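Local coordinates for 4-alpha-glucanotransferase (Aquifex aeolicus, PDB 1TZ7), which belongs to the amylomaltase (D-enzyme) family of 4-alpha-glucanotransferases, whose fold is built round a barrel of eight parallel strands, at residues S82-N87 / S149-D154; D143-H148 / F197-Q202; A156-I161 / D237-P242. One frame throughout, in Å; residues are numbered along the deposited sequence.

How the contacts relate
Three buried contacts on the same side of the chain's centre show how a single helix can gather distant parts of a sequence. Helix 149-165 supplies its start to contact 1 and its next turns to contact 3, while contact 2 joins the helix just before it, 138-147, to helix 192-218. The centre of contact 1 lies about 9 Å from each of the others, which are themselves about 15 Å apart. Polar bonds tie the 82-87 loop to both neighbours: Gly-86 N to Gln-202 OE1 of contact 2, 2.8 Å, and Leu-83 N to Asp-237 OD1 of contact 3, 2.9 Å. Contacts 2 and 3 meet where Val-199 CG1 packs on Ala-156 CB, 3.6 Å.

Contact 1 (S82-N87 / S149-D154); sequences SLFAGN and SYWLRD
Tyr-150 meets Phe-84 with the edge of its ring: Tyr-150 CE1 comes to 4.0 Å from Phe-84 CE2, and the two side chains cross obliquely. The phenol hydroxyl is engaged by ND1 of His-295, whose NE2 bonds to the carbonyl oxygen of Phe-84, so one imidazole bridges both sides of the contact. Trp-151 follows, and with CG between the backbone N and the carbonyl carbon (chi1 70°) its indole presents a face to the loop. Phe-84 CB sits over that face, 3.5 Å from Trp-151 CD2, and the Phe-84 and Trp-151 side chains slide past each other in opposite directions; the planes are only 21° apart, yet the phenyl centroid is 5.3 Å from that of the five-membered indole ring and the rings barely overlap. The loop that offers these atoms follows barrel strand 60-62 and is shaped here by an ST turn. Ser-82 OG accepts from Phe-84 N at 3.2 Å and from Ala-85 N at 3.1 Å, which fixes the backbone beneath the indole. At the far end of the indole Ala-85 CB touches Trp-151 CZ3, 3.6 Å away. Leu-152, next along the helix, lays its CB over the centre of the other indole face, 3.9 Å above the plane.

Contact 2 (D143-H148 / F197-Q202); sequences DFLKEH and FHVFVQ
This is a buried helix-to-helix contact in the helical part of the chain, where the last turn of helix 138-147 rests across helix 192-218 through Phe-144 and Leu-145. The two short segments run almost at right angles, 80° between their directions, with axes 10.6 Å apart at closest approach. Phe-144 does most of the reaching. Its CG stands anti to the backbone N (chi1 -176°), and the ring tip is carried to the other backbone: Phe-144 CZ lies 3.6 Å from Gln-202 O, and Phe-144 CE2 is 4.1 Å from Gln-202 CB. His-148 CD2 lies over one face of the phenyl toward its rim, 3.2 Å above the plane, while Phe-203 meets the ring edge-to-face. Beside it, Leu-145 CD2 touches Val-199 CG1 at 4.3 Å, a looser approach. Gln-202 contributes its CB and carbonyl group here, whereas its OE1 accepts a hydrogen bond from Gly-86 N in the 82-87 loop. No hydrogen bond links the two segments. They are held by apolar packing, a phenyl resting obliquely against a helix carbonyl and CB, and leucine against valine, so the contact depends on shape and burial rather than on bond direction.

Contact 3 (A156-I161 / D237-P242); sequences ALYMAI and DVWTNP
The indole of Trp-239 and the phenol of Tyr-158 meet obliquely: their planes make 45° and the phenol centroid is 6.0 Å from that of the six-membered indole ring. At the phenol, Trp-239 CE3 comes in at the edge, near the ring plane, and lies 3.8 Å from Tyr-158 CD1. For the indole, the approach is oblique, with Tyr-158 CB 3.7 Å from Trp-239 CZ3. Other aromatic and charged groups adjoin the indole: Trp-172 is set edge-to-face with it, Trp-169 meets it at an inclined angle, and Arg-179 makes a cation-pi contact.

Both aromatic side chains hold CG anti to the backbone N (chi1 164° in Tyr-158, 180° in Trp-239), and they slide past each other in opposite directions. The indole thus reaches right up to the helix backbone, where Trp-239 CZ3 is 3.9 Å from Tyr-158 CA. One turn on, Ile-161 CD1 stands 4.4 Å from Trp-239 CH2, a lighter touch at the far end of the indole. Within the fold, this joins the middle of helix 149-165 to the short helix 236-240, which comes after barrel strand 222-227. That helix ends just beyond the tryptophan, Asn-241 being the first residue to leave helical angles, although Asn-241 N still bonds to Asp-237 O at 3.1 Å.

No hydrogen bond joins the two segments. The one polar atom of the buried indole, NE1, bonds instead to the carbonyl oxygen of Leu-176, which would help fix the ring's rotation. With that N-H satisfied, the benzo carbons of the indole pack against Tyr-158 and Ile-161, so the join between the two helices is apolar.

Contact 1 (S82-N87 / S149-D154)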
loop_
_atom_site.group_PDB
_atom_site.type_symbol
_atom_site.label_atom_id
_atom_site.label_comp_id
_atom_site.label_asym_id
_atom_site.label_seq_id
_atom_site.Cartn_x
_atom_site.Cartn_y
_atom_site.Cartn_z
ATOM N N SER A 82 -11.607 1.109 4.752
ATOM C CA SER A 82 -10.954 1.972 5.754
ATOM C C SER A 82 -9.493 2.249 5.404
ATOM O O SER A 82 -8.730 1.329 5.117
ATOM C CB SER A 82 -11.034 1.335 7.137
ATOM O OG SER A 82 -10.382 2.138 8.105
ATOM N N LEU A 83 -9.110 3.528 5.442
ATOM C CA LEU A 83 -7.719 3.934 5.207
ATOM C C LEU A 83 -6.886 3.826 6.480
ATOM O O LEU A 83 -5.679 4.057 6.460
ATOM C CB LEU A 83 -7.666 5.378 4.680
ATOM C CG LEU A 83 -8.343 5.621 3.331
ATOM C CD1 LEU A 83 -8.430 7.111 3.035
ATOM C CD2 LEU A 83 -7.596 4.888 2.213
ATOM N N PHE A 84 -7.536 3.478 7.586
ATOM C CA PHE A 84 -6.875 3.445 8.890
ATOM C C PHE A 84 -6.690 2.008 9.402
ATOM O O PHE A 84 -5.665 1.681 9.995
ATOM C CB PHE A 84 -7.678 4.265 9.903
ATOM C CG PHE A 84 -7.577 5.745 9.693
ATOM C CD1 PHE A 84 -8.337 6.376 8.713
ATOM C CD2 PHE A 84 -6.713 6.517 10.471
ATOM C CE1 PHE A 84 -8.241 7.755 8.513
ATOM C CE2 PHE A 84 -6.615 7.894 10.272
ATOM C CZ PHE A 84 -7.381 8.510 9.292
ATOM N N ALA A 85 -7.680 1.161 9.159
ATOM C CA ALA A 85 -7.712 -0.175 9.753
ATOM C C ALA A 85 -6.664 -1.095 9.115
ATOM O O ALA A 85 -6.155 -0.816 8.035
ATOM C CB ALA A 85 -9.099 -0.778 9.610
ATOM N N GLY A 86 -6.355 -2.190 9.802
ATOM C CA GLY A 86 -5.511 -3.230 9.260
ATOM C C GLY A 86 -6.315 -4.395 8.691
ATOM O O GLY A 86 -7.486 -4.582 9.024
ATOM N N ASN A 87 -5.666 -5.177 7.836
ATOM C CA ASN A 87 -6.316 -6.261 7.100
ATOM C C ASN A 87 -6.203 -7.581 7.876
ATOM O O ASN A 87 -5.104 -8.092 8.081
ATOM C CB ASN A 87 -5.645 -6.404 5.720
ATOM C CG ASN A 87 -6.459 -7.231 4.747
ATOM O OD1 ASN A 87 -7.584 -7.657 5.049
ATOM N ND2 ASN A 87 -5.894 -7.466 3.565
ATOM N N SER A 149 -8.758 6.226 19.229
ATOM C CA SER A 149 -10.130 6.743 19.353
ATOM C C SER A 149 -10.579 7.518 18.107
ATOM O O SER A 149 -11.763 7.534 17.770
ATOM C CB SER A 149 -10.241 7.652 20.582
ATOM O OG SER A 149 -9.320 8.731 20.502
ATOM N N TYR A 150 -9.627 8.158 17.438
ATOM C CA TYR A 150 -9.931 9.055 16.326
ATOM C C TYR A 150 -10.522 8.316 15.087
ATOM O O TYR A 150 -11.208 8.930 14.271
ATOM C CB TYR A 150 -8.667 9.865 15.919
ATOM C CG TYR A 150 -7.429 9.016 15.688
ATOM C CD1 TYR A 150 -7.022 8.686 14.406
ATOM C CD2 TYR A 150 -6.664 8.544 16.763
ATOM C CE1 TYR A 150 -5.890 7.908 14.185
ATOM C CE2 TYR A 150 -5.531 7.762 16.551
ATOM C CZ TYR A 150 -5.153 7.447 15.261
ATOM O OH TYR A 150 -4.029 6.669 15.036
ATOM N N TRP A 151 -10.252 7.006 14.961
ATOM C CA TRP A 151 -10.769 6.224 13.809
ATOM C C TRP A 151 -11.511 4.924 14.204
ATOM O O TRP A 151 -12.416 4.488 13.493
ATOM C CB TRP A 151 -9.638 5.893 12.828
ATOM C CG TRP A 151 -8.653 4.885 13.346
ATOM C CD1 TRP A 151 -7.518 5.142 14.051
ATOM C CD2 TRP A 151 -8.712 3.461 13.194
ATOM N NE1 TRP A 151 -6.866 3.970 14.351
ATOM C CE2 TRP A 151 -7.579 2.922 13.835
ATOM C CE3 TRP A 151 -9.610 2.582 12.581
ATOM C CZ2 TRP A 151 -7.323 1.552 13.882
ATOM C CZ3 TRP A 151 -9.351 1.217 12.630
ATOM C CH2 TRP A 151 -8.219 0.722 13.273
ATOM N N LEU A 152 -11.121 4.314 15.323
ATOM C CA LEU A 152 -11.500 2.921 15.604
ATOM C C LEU A 152 -12.927 2.791 16.149
ATOM O O LEU A 152 -13.608 1.820 15.863
ATOM C CB LEU A 152 -10.511 2.279 16.573
ATOM C CG LEU A 152 -10.800 0.820 16.961
ATOM C CD1 LEU A 152 -10.942 -0.075 15.729
ATOM C CD2 LEU A 152 -9.713 0.296 17.879
ATOM N N ARG A 153 -13.367 3.773 16.938
ATOM C CA ARG A 153 -14.761 3.816 17.393
ATOM C C ARG A 153 -15.697 3.819 16.197
ATOM O O ARG A 153 -16.704 3.113 16.181
ATOM C CB ARG A 153 -15.016 5.064 18.252
ATOM C CG ARG A 153 -14.383 5.009 19.635
ATOM C CD ARG A 153 -14.028 6.386 20.215
ATOM N NE ARG A 153 -14.324 6.478 21.646
ATOM C CZ ARG A 153 -13.601 5.895 22.610
ATOM N NH1 ARG A 153 -13.954 6.040 23.882
ATOM N NH2 ARG A 153 -12.529 5.170 22.305
ATOM N N ASP A 154 -15.352 4.616 15.192
ATOM C CA ASP A 154 -16.168 4.754 14.004
ATOM C C ASP A 154 -16.087 3.510 13.125
ATOM O O ASP A 154 -17.073 3.108 12.532
ATOM C CB ASP A 154 -15.735 5.983 13.207
ATOM C CG ASP A 154 -16.165 7.279 13.859
ATOM O OD1 ASP A 154 -15.332 8.199 13.970
ATOM O OD2 ASP A 154 -17.311 7.465 14.291
#

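Contact 2 (D143-H148 / F197-Q202)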
loop_
_atom_site.group_PDB
_atom_site.type_symbol
_atom_site.label_atom_id
_atom_site.label_comp_id
_atom_site.label_asym_id
_atom_site.label_seq_id
_atom_site.Cartn_x
_atom_site.Cartn_y
_atom_site.Cartn_z
ATOM N N ASP A 143 -7.648 0.304 26.547
ATOM C CA ASP A 143 -6.467 1.152 26.342
ATOM C C ASP A 143 -6.175 1.314 24.854
ATOM O O ASP A 143 -5.783 2.388 24.401
ATOM C CB ASP A 143 -5.245 0.549 27.048
ATOM C CG ASP A 143 -5.339 0.641 28.567
ATOM O OD1 ASP A 143 -6.472 0.675 29.097
ATOM O OD2 ASP A 143 -4.335 0.684 29.307
ATOM N N PHE A 144 -6.367 0.234 24.102
ATOM C CA PHE A 144 -6.176 0.256 22.656
ATOM C C PHE A 144 -7.167 1.214 22.000
ATOM O O PHE A 144 -6.803 1.986 21.120
ATOM C CB PHE A 144 -6.347 -1.155 22.082
ATOM C CG PHE A 144 -6.066 -1.251 20.611
ATOM C CD1 PHE A 144 -4.760 -1.223 20.135
ATOM C CD2 PHE A 144 -7.108 -1.376 19.698
ATOM C CE1 PHE A 144 -4.500 -1.314 18.776
ATOM C CE2 PHE A 144 -6.850 -1.467 18.337
ATOM C CZ PHE A 144 -5.548 -1.435 17.878
ATOM N N LEU A 145 -8.416 1.163 22.447
ATOM C CA LEU A 145 -9.478 2.006 21.889
ATOM C C LEU A 145 -9.185 3.489 22.102
ATOM O O LEU A 145 -9.456 4.312 21.228
ATOM C CB LEU A 145 -10.831 1.655 22.524
ATOM C CG LEU A 145 -11.772 0.807 21.668
ATOM C CD1 LEU A 145 -12.915 0.271 22.516
ATOM C CD2 LEU A 145 -12.308 1.612 20.491
ATOM N N LYS A 146 -8.641 3.821 23.271
ATOM C CA LYS A 146 -8.291 5.202 23.590
ATOM C C LYS A 146 -7.187 5.700 22.665
ATOM O O LYS A 146 -7.276 6.792 22.121
ATOM C CB LYS A 146 -7.840 5.318 25.055
ATOM C CG LYS A 146 -8.961 5.107 26.070
ATOM C CD LYS A 146 -9.825 6.363 26.236
ATOM C CE LYS A 146 -9.982 6.748 27.707
ATOM N NZ LYS A 146 -10.629 5.669 28.505
ATOM N N GLU A 147 -6.150 4.884 22.489
ATOM C CA GLU A 147 -5.032 5.228 21.600
ATOM C C GLU A 147 -5.520 5.534 20.181
ATOM O O GLU A 147 -5.024 6.458 19.536
ATOM C CB GLU A 147 -3.997 4.088 21.567
ATOM C CG GLU A 147 -2.659 4.478 20.931
ATOM C CD GLU A 147 -1.734 3.285 20.714
ATOM O OE1 GLU A 147 -1.993 2.209 21.297
ATOM O OE2 GLU A 147 -0.748 3.426 19.958
ATOM N N HIS A 148 -6.502 4.756 19.707
ATOM C CA HIS A 148 -6.974 4.850 18.310
ATOM C C HIS A 148 -8.387 5.418 18.233
ATOM O O HIS A 148 -9.115 5.143 17.295
ATOM C CB HIS A 148 -6.915 3.465 17.639
ATOM C CG HIS A 148 -5.564 2.844 17.697
ATOM N ND1 HIS A 148 -4.530 3.236 16.876
ATOM C CD2 HIS A 148 -5.057 1.888 18.508
ATOM C CE1 HIS A 148 -3.450 2.537 17.172
ATOM N NE2 HIS A 148 -3.744 1.712 18.155
ATOM N N PHE A 197 -15.934 -7.057 19.053
ATOM C CA PHE A 197 -15.277 -8.075 18.232
ATOM C C PHE A 197 -14.390 -7.410 17.193
ATOM O O PHE A 197 -13.293 -7.875 16.920
ATOM C CB PHE A 197 -16.303 -8.980 17.532
ATOM C CG PHE A 197 -15.717 -9.796 16.398
ATOM C CD1 PHE A 197 -14.973 -10.944 16.661
ATOM C CD2 PHE A 197 -15.896 -9.406 15.073
ATOM C CE1 PHE A 197 -14.423 -11.695 15.617
ATOM C CE2 PHE A 197 -15.347 -10.154 14.028
ATOM C CZ PHE A 197 -14.611 -11.298 14.305
ATOM N N HIS A 198 -14.877 -6.319 16.618
ATOM C CA HIS A 198 -14.168 -5.645 15.541
ATOM C C HIS A 198 -12.998 -4.813 16.039
ATOM O O HIS A 198 -12.011 -4.647 15.329
ATOM C CB HIS A 198 -15.134 -4.809 14.714
ATOM C CG HIS A 198 -16.057 -5.637 13.890
ATOM N ND1 HIS A 198 -15.603 -6.523 12.940
ATOM C CD2 HIS A 198 -17.406 -5.754 13.902
ATOM C CE1 HIS A 198 -16.630 -7.137 12.386
ATOM N NE2 HIS A 198 -17.737 -6.688 12.952
ATOM N N VAL A 199 -13.089 -4.301 17.266
ATOM C CA VAL A 199 -11.922 -3.653 17.881
ATOM C C VAL A 199 -10.887 -4.711 18.278
ATOM O O VAL A 199 -9.696 -4.489 18.153
ATOM C CB VAL A 199 -12.294 -2.744 19.135
ATOM C CG1 VAL A 199 -13.692 -2.165 19.002
ATOM C CG2 VAL A 199 -12.142 -3.506 20.427
ATOM N N PHE A 200 -11.368 -5.869 18.739
ATOM C CA PHE A 200 -10.491 -6.996 19.085
ATOM C C PHE A 200 -9.672 -7.452 17.879
ATOM O O PHE A 200 -8.490 -7.743 18.005
ATOM C CB PHE A 200 -11.317 -8.175 19.628
ATOM C CG PHE A 200 -10.564 -9.486 19.663
ATOM C CD1 PHE A 200 -9.661 -9.758 20.682
ATOM C CD2 PHE A 200 -10.761 -10.445 18.672
ATOM C CE1 PHE A 200 -8.967 -10.965 20.714
ATOM C CE2 PHE A 200 -10.069 -11.649 18.702
ATOM C CZ PHE A 200 -9.172 -11.907 19.724
ATOM N N VAL A 201 -10.310 -7.509 16.712
ATOM C CA VAL A 201 -9.618 -7.893 15.480
ATOM C C VAL A 201 -8.520 -6.874 15.140
ATOM O O VAL A 201 -7.408 -7.246 14.772
ATOM C CB VAL A 201 -10.612 -8.018 14.280
ATOM C CG1 VAL A 201 -9.858 -8.121 12.958
ATOM C CG2 VAL A 201 -11.518 -9.221 14.467
ATOM N N GLN A 202 -8.843 -5.593 15.275
ATOM C CA GLN A 202 -7.874 -4.527 15.034
ATOM C C GLN A 202 -6.760 -4.545 16.081
ATOM O O GLN A 202 -5.601 -4.314 15.765
ATOM C CB GLN A 202 -8.571 -3.168 15.034
ATOM C CG GLN A 202 -9.461 -2.937 13.829
ATOM C CD GLN A 202 -8.736 -3.174 12.529
ATOM O OE1 GLN A 202 -7.743 -2.520 12.248
ATOM N NE2 GLN A 202 -9.225 -4.118 11.738
#

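Contact 3 (A156-I161 / D237-P242)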
loop_
_atom_site.group_PDB
_atom_site.type_symbol
_atom_site.label_atom_id
_atom_site.label_comp_id
_atom_site.label_asym_id
_atom_site.label_seq_id
_atom_site.Cartn_x
_atom_site.Cartn_y
_atom_site.Cartn_z
ATOM N N ALA A 156 -15.188 0.238 13.948
ATOM C CA ALA A 156 -15.768 -0.952 14.566
ATOM C C ALA A 156 -17.306 -0.887 14.575
ATOM O O ALA A 156 -17.980 -1.911 14.449
ATOM C CB ALA A 156 -15.245 -1.116 15.965
ATOM N N LEU A 157 -17.847 0.318 14.728
ATOM C CA LEU A 157 -19.293 0.520 14.668
ATOM C C LEU A 157 -19.790 0.404 13.227
ATOM O O LEU A 157 -20.846 -0.151 12.971
ATOM C CB LEU A 157 -19.662 1.888 15.242
ATOM C CG LEU A 157 -21.158 2.210 15.314
ATOM C CD1 LEU A 157 -21.884 1.214 16.207
ATOM C CD2 LEU A 157 -21.373 3.631 15.810
ATOM N N TYR A 158 -19.010 0.937 12.300
ATOM C CA TYR A 158 -19.299 0.821 10.871
ATOM C C TYR A 158 -19.414 -0.651 10.462
ATOM O O TYR A 158 -20.323 -1.026 9.734
ATOM C CB TYR A 158 -18.193 1.530 10.072
ATOM C CG TYR A 158 -18.121 1.207 8.592
ATOM C CD1 TYR A 158 -18.813 1.973 7.657
ATOM C CD2 TYR A 158 -17.325 0.166 8.125
ATOM C CE1 TYR A 158 -18.732 1.696 6.295
ATOM C CE2 TYR A 158 -17.235 -0.120 6.761
ATOM C CZ TYR A 158 -17.938 0.645 5.855
ATOM O OH TYR A 158 -17.851 0.364 4.507
ATOM N N MET A 159 -18.495 -1.475 10.959
ATOM C CA MET A 159 -18.462 -2.895 10.608
ATOM C C MET A 159 -19.615 -3.661 11.260
ATOM O O MET A 159 -20.116 -4.626 10.698
ATOM C CB MET A 159 -17.130 -3.521 11.034
ATOM C CG MET A 159 -15.919 -3.028 10.236
ATOM S SD MET A 159 -16.000 -3.449 8.489
ATOM C CE MET A 159 -15.756 -5.236 8.545
ATOM N N ALA A 160 -20.025 -3.223 12.448
ATOM C CA ALA A 160 -21.088 -3.904 13.200
ATOM C C ALA A 160 -22.462 -3.640 12.583
ATOM O O ALA A 160 -23.324 -4.521 12.567
ATOM C CB ALA A 160 -21.071 -3.463 14.648
ATOM N N ILE A 161 -22.656 -2.423 12.076
ATOM C CA ILE A 161 -23.911 -2.048 11.420
ATOM C C ILE A 161 -23.993 -2.672 10.027
ATOM O O ILE A 161 -25.060 -3.104 9.595
ATOM C CB ILE A 161 -24.031 -0.498 11.322
ATOM C CG1 ILE A 161 -24.047 0.126 12.719
ATOM C CG2 ILE A 161 -25.301 -0.106 10.564
ATOM C CD1 ILE A 161 -23.719 1.601 12.730
ATOM N N ASP A 237 -14.552 5.958 6.059
ATOM C CA ASP A 237 -13.942 7.289 5.946
ATOM C C ASP A 237 -14.885 8.298 5.299
ATOM O O ASP A 237 -15.013 9.419 5.768
ATOM C CB ASP A 237 -12.649 7.210 5.149
ATOM C CG ASP A 237 -11.684 6.196 5.712
ATOM O OD1 ASP A 237 -11.368 5.217 5.003
ATOM O OD2 ASP A 237 -11.195 6.288 6.855
ATOM N N VAL A 238 -15.544 7.891 4.216
ATOM C CA VAL A 238 -16.526 8.754 3.551
ATOM C C VAL A 238 -17.760 8.901 4.434
ATOM O O VAL A 238 -18.310 9.988 4.571
ATOM C CB VAL A 238 -16.937 8.192 2.161
ATOM C CG1 VAL A 238 -17.931 9.107 1.492
ATOM C CG2 VAL A 238 -15.702 8.007 1.270
ATOM N N TRP A 239 -18.178 7.794 5.038
ATOM C CA TRP A 239 -19.287 7.793 5.988
ATOM C C TRP A 239 -19.076 8.827 7.112
ATOM O O TRP A 239 -19.992 9.572 7.452
ATOM C CB TRP A 239 -19.455 6.396 6.588
ATOM C CG TRP A 239 -20.577 6.283 7.570
ATOM C CD1 TRP A 239 -21.869 6.677 7.387
ATOM C CD2 TRP A 239 -20.509 5.737 8.890
ATOM N NE1 TRP A 239 -22.611 6.410 8.513
ATOM C CE2 TRP A 239 -21.798 5.832 9.453
ATOM C CE3 TRP A 239 -19.481 5.174 9.664
ATOM C CZ2 TRP A 239 -22.088 5.387 10.747
ATOM C CZ3 TRP A 239 -19.774 4.733 10.945
ATOM C CH2 TRP A 239 -21.068 4.844 11.471
ATOM N N THR A 240 -17.866 8.865 7.678
ATOM C CA THR A 240 -17.591 9.726 8.850
ATOM C C THR A 240 -17.339 11.173 8.454
ATOM O O THR A 240 -17.609 12.080 9.226
ATOM C CB THR A 240 -16.379 9.200 9.672
ATOM O OG1 THR A 240 -15.413 8.593 8.810
ATOM C CG2 THR A 240 -16.792 8.098 10.599
ATOM N N ASN A 241 -16.815 11.384 7.252
ATOM C CA ASN A 241 -16.455 12.726 6.805
ATOM C C ASN A 241 -16.994 13.049 5.405
ATOM O O ASN A 241 -16.226 13.329 4.494
ATOM C CB ASN A 241 -14.938 12.891 6.817
ATOM C CG ASN A 241 -14.317 12.480 8.134
ATOM O OD1 ASN A 241 -13.725 11.406 8.248
ATOM N ND2 ASN A 241 -14.451 13.326 9.134
ATOM N N PRO A 242 -18.314 13.023 5.242
ATOM C CA PRO A 242 -18.930 13.245 3.926
ATOM C C PRO A 242 -18.599 14.625 3.340
ATOM O O PRO A 242 -18.393 14.746 2.137
ATOM C CB PRO A 242 -20.438 13.118 4.212
ATOM C CG PRO A 242 -20.574 13.309 5.686
ATOM C CD PRO A 242 -19.318 12.794 6.293
#